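Side-chain contacts in manganese lipoxygenase (Gaeumannomyces graminis, PDB 5FX8), which oxidises linoleic and alpha-linolenic acids with molecular oxygen at a catalytic manganese centre, giving 11S- and 13R-hydroperoxy fatty acids: residues 193-196 against 197-201; 239-242 against 243-246; 253-256 against 257-261; 411-414 against 415-419. One frame throughout, in Å; residues are numbered along the deposited sequence.

Contact 1: 193-196 against 197-201; sequences KVVK and KLTAT
K197 and K193 meet one turn apart on helix 192-199, whose C-terminal end falls in this stretch and is followed by an ST turn headed by T199. The amide of K197 donates to K193 O at an N to O distance of 3.0 Å, and with an N-H...O angle of 163° it is the straightest of the backbone N-H...O bonds joining 193-196 to 197-201. The K197 side chain also starts beside that carbonyl, its CG 3.4 Å from K193 O. Next comes L198, whose N bonds V194 O at 2.9 Å; its own carbonyl oxygen is taken up by R243 of the neighbouring hairpin. At T199 two donors converge on V195 O: the backbone N, and the hydroxyl OG1 at 2.7 Å. They arrive from opposite faces of the carbonyl plane, OG1 lying 39° out of it and therefore away from a lone-pair direction. A chi1 of 69° puts OG1 between the backbone N and carbonyl carbon of T199, so that it reaches back to V195 O. T199 OG1 in turn accepts from T201 N at 3.2 Å, which defines the ST turn. V195 packs on L203 and T199 on L206, both of helix 203-208. A200 is the first residue to abandon helical torsions, adopting positive phi, yet its N still bonds K196 O at 2.9 Å. At T201, which also packs on L206, the chain comes back beside K196, whose side chain, bent at chi2 and chi3, curls round so that NZ stands 3.8 Å from T201 CA.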
loop_
_atom_site.group_PDB
_atom_site.type_symbol
_atom_site.label_atom_id
_atom_site.label_comp_id
_atom_site.label_asym_id
_atom_site.label_seq_id
_atom_site.Cartn_x
_atom_site.Cartn_y
_atom_site.Cartn_z
ATOM N N LYS A 193 -36.912 -5.575 -25.391
ATOM C CA LYS A 193 -37.591 -6.666 -24.703
ATOM C C LYS A 193 -36.761 -7.161 -23.538
ATOM O O LYS A 193 -37.296 -7.517 -22.479
ATOM C CB LYS A 193 -37.859 -7.817 -25.664
ATOM C CG LYS A 193 -39.057 -7.658 -26.549
ATOM C CD LYS A 193 -39.137 -8.832 -27.528
ATOM C CE LYS A 193 -38.962 -10.180 -26.815
ATOM N NZ LYS A 193 -38.853 -11.353 -27.736
ATOM N N VAL A 194 -35.447 -7.206 -23.735
ATOM C CA VAL A 194 -34.538 -7.566 -22.662
ATOM C C VAL A 194 -34.586 -6.513 -21.570
ATOM O O VAL A 194 -34.714 -6.832 -20.383
ATOM C CB VAL A 194 -33.113 -7.742 -23.215
ATOM C CG1 VAL A 194 -32.262 -8.423 -22.219
ATOM C CG2 VAL A 194 -33.137 -8.522 -24.482
ATOM N N VAL A 195 -34.504 -5.241 -21.959
ATOM C CA VAL A 195 -34.552 -4.154 -20.987
ATOM C C VAL A 195 -35.858 -4.189 -20.206
ATOM O O VAL A 195 -35.873 -3.971 -18.998
ATOM C CB VAL A 195 -34.342 -2.797 -21.681
ATOM C CG1 VAL A 195 -34.266 -1.694 -20.665
ATOM C CG2 VAL A 195 -33.083 -2.815 -22.495
ATOM N N LYS A 196 -36.967 -4.482 -20.871
ATOM C CA LYS A 196 -38.242 -4.490 -20.166
ATOM C C LYS A 196 -38.322 -5.650 -19.187
ATOM O O LYS A 196 -38.766 -5.473 -18.046
ATOM C CB LYS A 196 -39.391 -4.545 -21.161
ATOM C CG LYS A 196 -40.763 -4.670 -20.548
ATOM C CD LYS A 196 -41.202 -3.369 -19.938
ATOM C CE LYS A 196 -41.323 -2.308 -20.985
ATOM N NZ LYS A 196 -41.871 -1.109 -20.336
ATOM N N LYS A 197 -37.883 -6.845 -19.600
ATOM C CA LYS A 197 -37.948 -7.960 -18.656
ATOM C C LYS A 197 -36.952 -7.812 -17.510
ATOM O O LYS A 197 -37.161 -8.403 -16.451
ATOM C CB LYS A 197 -37.731 -9.301 -19.367
ATOM C CG LYS A 197 -38.819 -9.646 -20.348
ATOM C CD LYS A 197 -38.968 -11.135 -20.571
ATOM C CE LYS A 197 -37.651 -11.774 -20.871
ATOM N NZ LYS A 197 -37.678 -13.206 -20.462
ATOM N N LEU A 198 -35.891 -7.031 -17.687
ATOM C CA LEU A 198 -34.876 -6.881 -16.655
ATOM C C LEU A 198 -35.163 -5.722 -15.700
ATOM O O LEU A 198 -34.933 -5.832 -14.498
ATOM C CB LEU A 198 -33.516 -6.696 -17.325
ATOM C CG LEU A 198 -32.291 -6.523 -16.446
ATOM C CD1 LEU A 198 -31.953 -7.787 -15.756
ATOM C CD2 LEU A 198 -31.170 -6.128 -17.311
ATOM N N THR A 199 -35.666 -4.617 -16.201
ATOM C CA THR A 199 -35.807 -3.423 -15.403
ATOM C C THR A 199 -37.239 -2.987 -15.173
ATOM O O THR A 199 -37.457 -2.085 -14.361
ATOM C CB THR A 199 -35.071 -2.258 -16.060
ATOM O OG1 THR A 199 -35.761 -1.900 -17.261
ATOM C CG2 THR A 199 -33.672 -2.653 -16.376
ATOM N N ALA A 200 -38.203 -3.585 -15.870
ATOM C CA ALA A 200 -39.625 -3.256 -15.883
ATOM C C ALA A 200 -39.907 -1.905 -16.515
ATOM O O ALA A 200 -41.011 -1.392 -16.375
ATOM C CB ALA A 200 -40.244 -3.308 -14.483
ATOM N N THR A 201 -38.945 -1.313 -17.207
ATOM C CA THR A 201 -39.164 -0.020 -17.829
ATOM C C THR A 201 -38.301 0.012 -19.081
ATOM O O THR A 201 -37.925 -1.039 -19.605
ATOM C CB THR A 201 -38.929 1.107 -16.795
ATOM O OG1 THR A 201 -39.090 2.402 -17.381
ATOM C CG2 THR A 201 -37.564 1.004 -16.125
#

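Contact 2: 239-242 against 243-246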
loop_
_atom_site.group_PDB
_atom_site.type_symbol
_atom_site.label_atom_id
_atom_site.label_comp_id
_atom_site.label_asym_id
_atom_site.label_seq_id
_atom_site.Cartn_x
_atom_site.Cartn_y
_atom_site.Cartn_z
ATOM N N TYR A 239 -28.072 0.784 -13.424
ATOM C CA TYR A 239 -29.266 1.571 -13.176
ATOM C C TYR A 239 -29.692 1.469 -11.726
ATOM O O TYR A 239 -29.366 0.522 -11.022
ATOM C CB TYR A 239 -30.435 1.170 -14.085
ATOM C CG TYR A 239 -31.235 -0.030 -13.657
ATOM C CD1 TYR A 239 -30.679 -1.276 -13.666
ATOM C CD2 TYR A 239 -32.565 0.089 -13.315
ATOM C CE1 TYR A 239 -31.403 -2.382 -13.318
ATOM C CE2 TYR A 239 -33.310 -1.014 -12.956
ATOM C CZ TYR A 239 -32.714 -2.250 -12.961
ATOM O OH TYR A 239 -33.394 -3.377 -12.625
ATOM N N LEU A 240 -30.416 2.478 -11.277
ATOM C CA LEU A 240 -31.032 2.464 -9.963
ATOM C C LEU A 240 -32.466 1.959 -10.110
ATOM O O LEU A 240 -33.271 2.575 -10.811
ATOM C CB LEU A 240 -30.972 3.860 -9.350
ATOM C CG LEU A 240 -31.394 3.996 -7.892
ATOM C CD1 LEU A 240 -30.720 2.961 -7.021
ATOM C CD2 LEU A 240 -31.045 5.381 -7.420
ATOM N N ASP A 241 -32.778 0.830 -9.478
ATOM C CA ASP A 241 -34.072 0.180 -9.644
ATOM C C ASP A 241 -35.065 0.702 -8.626
ATOM O O ASP A 241 -34.871 0.532 -7.419
ATOM C CB ASP A 241 -33.964 -1.336 -9.495
ATOM C CG ASP A 241 -35.257 -2.068 -9.867
ATOM O OD1 ASP A 241 -36.101 -1.550 -10.623
ATOM O OD2 ASP A 241 -35.410 -3.194 -9.405
ATOM N N ALA A 242 -36.153 1.286 -9.124
ATOM C CA ALA A 242 -37.226 1.716 -8.239
ATOM C C ALA A 242 -37.902 0.545 -7.538
ATOM O O ALA A 242 -38.436 0.722 -6.443
ATOM C CB ALA A 242 -38.256 2.526 -9.014
ATOM N N ARG A 243 -37.905 -0.648 -8.129
ATOM C CA ARG A 243 -38.656 -1.723 -7.493
ATOM C C ARG A 243 -38.004 -2.178 -6.206
ATOM O O ARG A 243 -38.704 -2.584 -5.275
ATOM C CB ARG A 243 -38.806 -2.907 -8.426
ATOM C CG ARG A 243 -39.553 -2.583 -9.672
ATOM C CD ARG A 243 -39.382 -3.662 -10.686
ATOM N NE ARG A 243 -37.982 -3.788 -11.003
ATOM C CZ ARG A 243 -37.461 -4.764 -11.718
ATOM N NH1 ARG A 243 -38.236 -5.714 -12.193
ATOM N NH2 ARG A 243 -36.160 -4.770 -11.957
ATOM N N SER A 244 -36.674 -2.128 -6.137
ATOM C CA SER A 244 -35.930 -2.626 -4.994
ATOM C C SER A 244 -35.067 -1.581 -4.314
ATOM O O SER A 244 -34.492 -1.879 -3.265
ATOM C CB SER A 244 -35.037 -3.798 -5.411
ATOM O OG SER A 244 -34.255 -3.449 -6.525
ATOM N N ASN A 245 -34.945 -0.385 -4.882
ATOM C CA ASN A 245 -34.048 0.645 -4.370
ATOM C C ASN A 245 -32.610 0.126 -4.306
ATOM O O ASN A 245 -31.947 0.144 -3.268
ATOM C CB ASN A 245 -34.521 1.135 -3.006
ATOM C CG ASN A 245 -33.986 2.490 -2.663
ATOM O OD1 ASN A 245 -33.630 3.284 -3.546
ATOM N ND2 ASN A 245 -33.948 2.786 -1.369
ATOM N N GLN A 246 -32.138 -0.353 -5.441
ATOM C CA GLN A 246 -30.804 -0.909 -5.502
ATOM C C GLN A 246 -30.117 -0.512 -6.799
ATOM O O GLN A 246 -30.747 -0.461 -7.856
ATOM C CB GLN A 246 -30.858 -2.416 -5.360
ATOM C CG GLN A 246 -31.070 -2.884 -3.946
ATOM C CD GLN A 246 -30.962 -4.372 -3.876
ATOM O OE1 GLN A 246 -31.284 -5.052 -4.846
ATOM N NE2 GLN A 246 -30.492 -4.893 -2.742
#
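D241 and Q246 face each other across a tight reversal, where D241 N donates to Q246 O at 2.9 Å in a nearly linear bond of 175°. D241 O, by contrast, draws only weak bonds from 243-246, a short but bent one from N245 N at 2.7 Å and long ones from S244 N and Q246 N. The D241 carboxylate is the centre of the side-chain arrangement. With chi1 at -171°, its CG swings anti to the backbone N and the group turns toward R243. R243 NE lies 2.9 Å from D241 OD1 and uses the syn lone pair of that oxygen, which sits in the guanidinium plane; a salt bridge results although the two flat groups are turned 68° apart. D241 OD2 receives the S244 hydroxyl OG at 3.1 Å, on its anti side and out of the carboxylate plane. R243 NH2 adds weak bonds to D241 OD2 and, at 3.2 Å, to Y239 OH at the ring edge, and it also reaches L198 O. Several donors thus satisfy this buried carboxylate. N245, with positive phi, and Q246 both stand opposite D241: a G1 beta bulge, closing the beta hairpin between strands 235-241 and 246-253.

Contact 3: 253-256 against 257-261; sequences KTNV and GVDLT
T254 OG1 is gripped by two groups: a water 2.7 Å away, which accepts from L260 N at 3.0 Å and so bridges to the other side of the loop, and V256 N. The latter donates to T254 OG1 at 3.2 Å in an almost straight line (174°), making an ST turn. The hydroxyl can serve both partners because a chi1 of 74° places it between the backbone N and carbonyl carbon of T254. The threonine also bonds directly across the loop, T254 N to L260 O at 3.2 Å, the donor approaching nearly along the C=O axis. These links lie within the connection of a beta hairpin that joins strand 246-253 to strand 261-262, one of the two edge strands, within this chain, of the five-stranded antiparallel sheet. Its chain reversal is a type II' turn running from V256 to D259, closed by D259 N on V256 O at 3.0 Å; G257 occupies the second position with positive phi, which favours glycine. At the foot of the loop K253 and T261 form a non-hydrogen-bonded pair. From there the K253 side chain runs out fully extended, its CG 3.5 Å from T261 OG1 and its far end beside the D259 carboxylate. The charges are only loosely coupled, K253 NZ to D259 OD2 being a long salt bridge of 3.9 Å. The other carboxylate oxygen, D259 OD1, accepts a weak bond from N255 N. Outside the loop, V256 packs on A232 and L260 on K508, whose NZ bonds T261 O.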
loop_
_atom_site.group_PDB
_atom_site.type_symbol
_atom_site.label_atom_id
_atom_site.label_comp_id
_atom_site.label_asym_id
_atom_site.label_seq_id
_atom_site.Cartn_x
_atom_site.Cartn_y
_atom_site.Cartn_z
ATOM N N LYS A 253 -21.097 -4.085 -22.807
ATOM C CA LYS A 253 -20.721 -4.138 -24.209
ATOM C C LYS A 253 -19.201 -4.206 -24.319
ATOM O O LYS A 253 -18.504 -3.333 -23.793
ATOM C CB LYS A 253 -21.258 -2.915 -24.947
ATOM C CG LYS A 253 -21.332 -3.085 -26.427
ATOM C CD LYS A 253 -21.537 -1.785 -27.118
ATOM C CE LYS A 253 -21.728 -2.011 -28.577
ATOM N NZ LYS A 253 -21.574 -0.736 -29.267
ATOM N N THR A 254 -18.688 -5.211 -25.032
ATOM C CA THR A 254 -17.251 -5.477 -25.034
ATOM C C THR A 254 -16.467 -4.474 -25.854
ATOM O O THR A 254 -15.287 -4.244 -25.572
ATOM C CB THR A 254 -16.946 -6.839 -25.621
ATOM O OG1 THR A 254 -17.124 -6.756 -27.034
ATOM C CG2 THR A 254 -17.857 -7.889 -25.037
ATOM N N ASN A 255 -17.061 -3.942 -26.912
ATOM C CA ASN A 255 -16.408 -2.992 -27.806
ATOM C C ASN A 255 -15.195 -3.562 -28.509
ATOM O O ASN A 255 -14.326 -2.796 -28.926
ATOM C CB ASN A 255 -15.975 -1.724 -27.080
ATOM C CG ASN A 255 -17.124 -0.902 -26.623
ATOM O OD1 ASN A 255 -17.186 -0.523 -25.466
ATOM N ND2 ASN A 255 -18.045 -0.604 -27.528
ATOM N N VAL A 256 -15.082 -4.882 -28.624
ATOM C CA VAL A 256 -14.001 -5.514 -29.367
ATOM C C VAL A 256 -14.559 -6.703 -30.135
ATOM O O VAL A 256 -15.551 -7.319 -29.737
ATOM C CB VAL A 256 -12.834 -5.967 -28.458
ATOM C CG1 VAL A 256 -12.164 -4.801 -27.868
ATOM C CG2 VAL A 256 -13.314 -6.890 -27.370
ATOM N N GLY A 257 -13.909 -7.021 -31.246
ATOM C CA GLY A 257 -14.278 -8.198 -32.006
ATOM C C GLY A 257 -15.632 -8.008 -32.634
ATOM O O GLY A 257 -15.916 -7.006 -33.290
ATOM N N VAL A 258 -16.508 -8.973 -32.406
ATOM C CA VAL A 258 -17.853 -8.849 -32.935
ATOM C C VAL A 258 -18.717 -7.914 -32.111
ATOM O O VAL A 258 -19.831 -7.583 -32.546
ATOM C CB VAL A 258 -18.488 -10.242 -33.014
ATOM C CG1 VAL A 258 -17.605 -11.168 -33.841
ATOM C CG2 VAL A 258 -18.675 -10.763 -31.627
ATOM N N ASP A 259 -18.246 -7.507 -30.924
ATOM C CA ASP A 259 -18.848 -6.418 -30.161
ATOM C C ASP A 259 -20.180 -6.825 -29.539
ATOM O O ASP A 259 -21.201 -6.171 -29.742
ATOM C CB ASP A 259 -19.018 -5.197 -31.066
ATOM C CG ASP A 259 -19.087 -3.925 -30.310
ATOM O OD1 ASP A 259 -19.421 -3.977 -29.118
ATOM O OD2 ASP A 259 -18.805 -2.873 -30.902
ATOM N N LEU A 260 -20.183 -7.886 -28.756
ATOM C CA LEU A 260 -21.444 -8.356 -28.219
ATOM C C LEU A 260 -21.885 -7.511 -27.024
ATOM O O LEU A 260 -21.088 -6.827 -26.383
ATOM C CB LEU A 260 -21.324 -9.818 -27.811
ATOM C CG LEU A 260 -20.943 -10.781 -28.926
ATOM C CD1 LEU A 260 -20.925 -12.176 -28.379
ATOM C CD2 LEU A 260 -21.938 -10.678 -30.017
ATOM N N THR A 261 -23.175 -7.581 -26.718
ATOM C CA THR A 261 -23.753 -6.917 -25.558
ATOM C C THR A 261 -24.396 -7.972 -24.676
ATOM O O THR A 261 -25.307 -8.669 -25.112
ATOM C CB THR A 261 -24.790 -5.868 -25.967
ATOM O OG1 THR A 261 -24.233 -4.980 -26.938
ATOM C CG2 THR A 261 -25.195 -5.045 -24.776
HETATM O O HOH W 1 -17.652 -9.237 -27.956
#

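Contact 4: 411-414 against 415-419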
loop_
_atom_site.group_PDB
_atom_site.type_symbol
_atom_site.label_atom_id
_atom_site.label_comp_id
_atom_site.label_asym_id
_atom_site.label_seq_id
_atom_site.Cartn_x
_atom_site.Cartn_y
_atom_site.Cartn_z
ATOM N N PHE A 411 -8.458 18.415 11.715
ATOM C CA PHE A 411 -7.062 18.621 12.075
ATOM C C PHE A 411 -6.451 19.772 11.291
ATOM O O PHE A 411 -5.728 20.592 11.853
ATOM C CB PHE A 411 -6.226 17.370 11.862
ATOM C CG PHE A 411 -4.770 17.604 12.063
ATOM C CD1 PHE A 411 -3.967 18.023 11.019
ATOM C CD2 PHE A 411 -4.205 17.435 13.299
ATOM C CE1 PHE A 411 -2.664 18.262 11.210
ATOM C CE2 PHE A 411 -2.887 17.658 13.489
ATOM C CZ PHE A 411 -2.117 18.085 12.446
ATOM N N MET A 412 -6.677 19.821 9.984
ATOM C CA MET A 412 -5.989 20.829 9.200
ATOM C C MET A 412 -6.466 22.207 9.586
ATOM O O MET A 412 -5.687 23.158 9.594
ATOM C CB MET A 412 -6.177 20.588 7.704
ATOM C CG MET A 412 -5.397 19.442 7.159
ATOM S SD MET A 412 -3.621 19.522 7.448
ATOM C CE MET A 412 -3.130 18.038 6.593
ATOM N N GLN A 413 -7.746 22.332 9.896
ATOM C CA GLN A 413 -8.285 23.604 10.349
ATOM C C GLN A 413 -7.621 24.034 11.641
ATOM O O GLN A 413 -7.194 25.181 11.781
ATOM C CB GLN A 413 -9.790 23.500 10.529
ATOM C CG GLN A 413 -10.438 24.838 10.806
ATOM C CD GLN A 413 -10.587 25.693 9.558
ATOM O OE1 GLN A 413 -11.316 25.326 8.637
ATOM N NE2 GLN A 413 -9.906 26.840 9.524
ATOM N N ALA A 414 -7.482 23.115 12.590
ATOM C CA ALA A 414 -6.808 23.514 13.814
ATOM C C ALA A 414 -5.330 23.795 13.574
ATOM O O ALA A 414 -4.761 24.663 14.229
ATOM C CB ALA A 414 -7.000 22.464 14.896
ATOM N N PHE A 415 -4.699 23.102 12.632
ATOM C CA PHE A 415 -3.289 23.334 12.353
ATOM C C PHE A 415 -3.065 24.707 11.739
ATOM O O PHE A 415 -2.123 25.409 12.114
ATOM C CB PHE A 415 -2.755 22.222 11.442
ATOM C CG PHE A 415 -1.430 22.526 10.821
ATOM C CD1 PHE A 415 -0.302 22.663 11.594
ATOM C CD2 PHE A 415 -1.311 22.668 9.466
ATOM C CE1 PHE A 415 0.898 22.950 11.041
ATOM C CE2 PHE A 415 -0.082 22.943 8.892
ATOM C CZ PHE A 415 1.014 23.087 9.684
ATOM N N VAL A 416 -3.928 25.106 10.806
ATOM C CA VAL A 416 -3.803 26.407 10.166
ATOM C C VAL A 416 -4.108 27.510 11.159
ATOM O O VAL A 416 -3.370 28.496 11.244
ATOM C CB VAL A 416 -4.703 26.491 8.921
ATOM C CG1 VAL A 416 -4.722 27.892 8.347
ATOM C CG2 VAL A 416 -4.202 25.566 7.886
ATOM N N ASP A 417 -5.170 27.344 11.958
ATOM C CA ASP A 417 -5.451 28.336 12.988
ATOM C C ASP A 417 -4.306 28.433 13.991
ATOM O O ASP A 417 -3.950 29.525 14.425
ATOM C CB ASP A 417 -6.763 28.023 13.704
ATOM C CG ASP A 417 -7.999 28.220 12.823
ATOM O OD1 ASP A 417 -7.986 28.991 11.831
ATOM O OD2 ASP A 417 -9.009 27.571 13.152
ATOM N N SER A 418 -3.692 27.314 14.347
ATOM C CA SER A 418 -2.574 27.384 15.280
ATOM C C SER A 418 -1.378 28.115 14.672
ATOM O O SER A 418 -0.662 28.842 15.368
ATOM C CB SER A 418 -2.194 25.975 15.726
ATOM O OG SER A 418 -0.869 25.923 16.249
ATOM N N THR A 419 -1.147 27.943 13.378
ATOM C CA THR A 419 0.016 28.566 12.756
ATOM C C THR A 419 -0.176 30.056 12.521
ATOM O O THR A 419 0.766 30.833 12.664
ATOM C CB THR A 419 0.304 27.852 11.444
ATOM O OG1 THR A 419 0.628 26.508 11.743
ATOM C CG2 THR A 419 1.420 28.506 10.681
#
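F411 lays its CE1 against F415 CB at 4.0 Å, so the two phenylalanines pack obliquely one helical turn apart rather than ring on ring. M412 SD sits in the plane of the F411 ring at its edge, and approaches F415 CD2 more loosely, at 4.4 Å. V416, one turn on from M412, lies with its CG2 near M412 O. This is the i to i+4 pattern of an alpha-helix, here helix 396-420: F415 N bonds F411 O at 2.8 Å, and D417 N bonds Q413 O with an angle of 169°. A turn further on, F415 O accepts from both T419 N and T419 OG1, each at 3.0 Å, from opposite faces of its carbonyl plane. On the more polar side, Q413 bends at chi2 (77°) and brings NE2 to within 3.7 Å of D417 OD1, but the firmer partner of that carboxylate is R460, in a salt bridge. Around these groups, F411 stacks on F555 and meets Y568 edge-to-face, and F415 packs against P313, V314 and V317 of helix 313-321. M412 and V416 pack on helix 460-481, which also carries the manganese ligand H478.

Overall arrangement
The four contacts follow one another along the chain, and none lies at the manganese site. Contacts 1 and 2 are the only pair that touch: their centres are 13 Å apart, and a probable hydrogen bond from R243 NH2 to L198 O ties the end of helix 192-199 to the hairpin. Contacts 2 and 3 close opposite ends of strand 246-253 in the five-stranded antiparallel sheet, their centres 27 Å apart. Contact 3 comes within about 8 Å of contact 1 (nearest atoms) without touching it. Contact 4 is remote, 43 to 54 Å from the others between centres. Contacts 2 and 3 are thus turns of the sheet, contact 1 is the helix end docked beside contact 2, and contact 4 lies within a long helix of the helical part.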